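PDB 1R5Q: circadian clock oscillator protein KaiA from Nostoc sp., which probably stimulates autophosphorylation of KaiC as a homodimeric component of the KaiABC oscillator that drives the cyanobacterial circadian rhythm. Local coordinates for residues D37-A42 and I86-H91. Numbering follows the deposited sequence.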
ATOM      1  N   ASP A  37      -0.625  -9.297   3.019  1.00 42.66           N
ATOM      2  CA  ASP A  37      -0.605  -9.616   4.438  1.00 43.91           C
ATOM      3  C   ASP A  37       0.650  -9.056   5.099  1.00 43.34           C
ATOM      4  O   ASP A  37       0.588  -8.530   6.204  1.00 43.12           O
ATOM      5  CB  ASP A  37      -0.697 -11.132   4.650  1.00 46.37           C
ATOM      6  CG  ASP A  37      -2.121 -11.660   4.485  1.00 50.16           C
ATOM      7  OD1 ASP A  37      -3.082 -10.954   4.885  1.00 51.97           O
ATOM      8  OD2 ASP A  37      -2.283 -12.793   3.978  1.00 51.21           O
ATOM      9  N   LYS A  38       1.777  -9.140   4.404  1.00 42.59           N
ATOM     10  CA  LYS A  38       3.040  -8.634   4.939  1.00 42.78           C
ATOM     11  C   LYS A  38       3.075  -7.110   5.022  1.00 40.41           C
ATOM     12  O   LYS A  38       3.604  -6.551   5.987  1.00 38.44           O
ATOM     13  CB  LYS A  38       4.215  -9.123   4.086  1.00 45.69           C
ATOM     14  CG  LYS A  38       4.504 -10.606   4.220  1.00 50.14           C
ATOM     15  CD  LYS A  38       5.783 -10.990   3.458  1.00 53.42           C
ATOM     16  CE  LYS A  38       6.999 -10.192   3.944  1.00 55.57           C
ATOM     17  NZ  LYS A  38       8.272 -10.601   3.252  1.00 57.96           N
ATOM     18  N   PHE A  39       2.535  -6.448   3.997  1.00 37.40           N
ATOM     19  CA  PHE A  39       2.470  -4.992   3.950  1.00 35.81           C
ATOM     20  C   PHE A  39       1.584  -4.513   5.106  1.00 34.71           C
ATOM     21  O   PHE A  39       1.913  -3.556   5.808  1.00 33.82           O
ATOM     22  CB  PHE A  39       1.866  -4.515   2.602  1.00 34.77           C
ATOM     23  CG  PHE A  39       1.653  -3.007   2.518  1.00 32.47           C
ATOM     24  CD1 PHE A  39       2.707  -2.156   2.203  1.00 30.29           C
ATOM     25  CD2 PHE A  39       0.407  -2.443   2.797  1.00 31.90           C
ATOM     26  CE1 PHE A  39       2.536  -0.790   2.171  1.00 29.79           C
ATOM     27  CE2 PHE A  39       0.224  -1.057   2.768  1.00 30.40           C
ATOM     28  CZ  PHE A  39       1.282  -0.231   2.458  1.00 31.39           C
ATOM     29  N   ILE A  40       0.453  -5.181   5.293  1.00 32.97           N
ATOM     30  CA  ILE A  40      -0.469  -4.803   6.357  1.00 32.92           C
ATOM     31  C   ILE A  40       0.185  -4.919   7.746  1.00 33.57           C
ATOM     32  O   ILE A  40       0.087  -4.015   8.570  1.00 31.33           O
ATOM     33  CB  ILE A  40      -1.743  -5.672   6.304  1.00 32.06           C
ATOM     34  CG1 ILE A  40      -2.506  -5.370   4.999  1.00 32.49           C
ATOM     35  CG2 ILE A  40      -2.620  -5.421   7.529  1.00 31.56           C
ATOM     36  CD1 ILE A  40      -2.797  -3.872   4.754  1.00 32.73           C
ATOM     37  N   ASN A  41       0.869  -6.030   7.981  1.00 34.51           N
ATOM     38  CA  ASN A  41       1.508  -6.246   9.274  1.00 36.93           C
ATOM     39  C   ASN A  41       2.582  -5.185   9.554  1.00 35.28           C
ATOM     40  O   ASN A  41       2.758  -4.751  10.694  1.00 36.51           O
ATOM     41  CB  ASN A  41       2.082  -7.667   9.311  1.00 39.53           C
ATOM     42  CG  ASN A  41       2.580  -8.067  10.694  1.00 43.26           C
ATOM     43  OD1 ASN A  41       3.783  -8.079  10.945  1.00 45.17           O
ATOM     44  ND2 ASN A  41       1.653  -8.399  11.593  1.00 44.50           N
ATOM     45  N   ALA A  42       3.273  -4.739   8.514  1.00 34.26           N
ATOM     46  CA  ALA A  42       4.313  -3.735   8.681  1.00 33.87           C
ATOM     47  C   ALA A  42       3.763  -2.353   9.006  1.00 33.39           C
ATOM     48  O   ALA A  42       4.303  -1.680   9.880  1.00 31.94           O
ATOM     49  CB  ALA A  42       5.203  -3.663   7.426  1.00 34.26           C
ATOM     50  N   ILE A  86      -8.924   0.135  -1.531  1.00 24.39           N
ATOM     51  CA  ILE A  86     -10.027  -0.316  -0.700  1.00 25.89           C
ATOM     52  C   ILE A  86      -9.647  -1.605   0.020  1.00 25.50           C
ATOM     53  O   ILE A  86      -9.867  -1.746   1.230  1.00 25.03           O
ATOM     54  CB  ILE A  86     -11.306  -0.577  -1.543  1.00 26.29           C
ATOM     55  CG1 ILE A  86     -11.920   0.772  -1.967  1.00 26.12           C
ATOM     56  CG2 ILE A  86     -12.320  -1.407  -0.713  1.00 25.34           C
ATOM     57  CD1 ILE A  86     -12.921   0.661  -3.121  1.00 27.40           C
ATOM     58  N   ASP A  87      -9.070  -2.534  -0.735  1.00 27.22           N
ATOM     59  CA  ASP A  87      -8.671  -3.845  -0.231  1.00 28.81           C
ATOM     60  C   ASP A  87      -7.636  -3.713   0.898  1.00 29.81           C
ATOM     61  O   ASP A  87      -7.702  -4.412   1.911  1.00 29.82           O
ATOM     62  CB  ASP A  87      -8.105  -4.652  -1.401  1.00 31.10           C
ATOM     63  CG  ASP A  87      -8.004  -6.152  -1.120  1.00 34.67           C
ATOM     64  OD1 ASP A  87      -7.700  -6.893  -2.074  1.00 34.64           O
ATOM     65  OD2 ASP A  87      -8.213  -6.598   0.028  1.00 35.26           O
ATOM     66  N   ILE A  88      -6.694  -2.794   0.716  1.00 28.75           N
ATOM     67  CA  ILE A  88      -5.631  -2.549   1.688  1.00 27.47           C
ATOM     68  C   ILE A  88      -6.207  -1.944   2.964  1.00 26.06           C
ATOM     69  O   ILE A  88      -5.920  -2.409   4.076  1.00 26.50           O
ATOM     70  CB  ILE A  88      -4.574  -1.576   1.077  1.00 28.86           C
ATOM     71  CG1 ILE A  88      -3.717  -2.327   0.047  1.00 30.05           C
ATOM     72  CG2 ILE A  88      -3.733  -0.915   2.185  1.00 27.81           C
ATOM     73  CD1 ILE A  88      -2.838  -3.380   0.660  1.00 32.10           C
ATOM     74  N   LEU A  89      -7.034  -0.914   2.805  1.00 24.86           N
ATOM     75  CA  LEU A  89      -7.640  -0.267   3.963  1.00 26.44           C
ATOM     76  C   LEU A  89      -8.583  -1.189   4.735  1.00 26.55           C
ATOM     77  O   LEU A  89      -8.651  -1.108   5.956  1.00 27.78           O
ATOM     78  CB  LEU A  89      -8.364   1.017   3.555  1.00 27.24           C
ATOM     79  CG  LEU A  89      -7.462   2.139   3.012  1.00 29.09           C
ATOM     80  CD1 LEU A  89      -8.298   3.354   2.616  1.00 26.74           C
ATOM     81  CD2 LEU A  89      -6.431   2.522   4.077  1.00 30.69           C
ATOM     82  N   ALA A  90      -9.309  -2.046   4.028  1.00 26.45           N
ATOM     83  CA  ALA A  90     -10.222  -2.997   4.665  1.00 27.45           C
ATOM     84  C   ALA A  90      -9.397  -3.982   5.510  1.00 28.44           C
ATOM     85  O   ALA A  90      -9.791  -4.339   6.626  1.00 26.92           O
ATOM     86  CB  ALA A  90     -11.015  -3.775   3.603  1.00 26.72           C
ATOM     87  N   HIS A  91      -8.274  -4.451   4.956  1.00 28.20           N
ATOM     88  CA  HIS A  91      -7.396  -5.380   5.676  1.00 28.86           C
ATOM     89  C   HIS A  91      -6.758  -4.699   6.879  1.00 28.10           C
ATOM     90  O   HIS A  91      -6.593  -5.305   7.929  1.00 28.81           O
ATOM     91  CB  HIS A  91      -6.281  -5.915   4.769  1.00 31.59           C
ATOM     92  CG  HIS A  91      -6.701  -7.081   3.934  1.00 36.64           C
ATOM     93  ND1 HIS A  91      -7.526  -6.951   2.838  1.00 37.23           N
ATOM     94  CD2 HIS A  91      -6.462  -8.406   4.072  1.00 39.14           C
ATOM     95  CE1 HIS A  91      -7.779  -8.145   2.337  1.00 39.17           C
ATOM     96  NE2 HIS A  91      -7.146  -9.048   3.067  1.00 40.17           N
TER
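Ile40 and Ile88 show how branched aliphatic side chains can join two helices of a bundle without any polar bond between them. The two side chains run alongside one another head to tail, with Ile40 CD1 lying 4.0 Å from Ile88 CG2. With CG1 of Ile40 anti to the carbonyl carbon (chi1 -65°), that branch points across to the other helix, and its end, CD1, lies 3.5 Å from Ile88 O. The stem of the same branch meets His91 at its methylene, Ile40 CG1 to His91 CB being 3.8 Å. Phe39 meets Ile88 as well, its side chain lying roughly perpendicular to that of Ile88: ring atom CD2 of Phe39 sits 4.0 Å from Ile88 CD1, while its CE2 meets Ile88 CG2. Cutting Ile40 back to an alanine would remove CG1, CG2 and CD1, and would probably leave a gap between the helices facing Ile88 CG2 and the His91 methylene.

These residues belong to helices 33-45 and 82-100 of the KaiA C-terminal domain, a four-helix bundle; the local axes cross at -53° and approach to 10.2 Å. Helix 8-24 closes the apolar cluster, with Leu14 and Ile21 against Phe39, and Tyr18 touching both Phe39 and Ile88.

Polar groups flank this apolar patch. The His91 ring is turned back on its own helix, where ND1 donates to Asp87 O at 2.7 Å (N-H...O 153°), close to the ring plane; the backbone N of His91 reaches that oxygen from the opposite face of the carbonyl plane. Asp37 approaches the ring obliquely, its OD1 4.3 Å from His91 CD2, while its OD2 forms a salt bridge with Lys33.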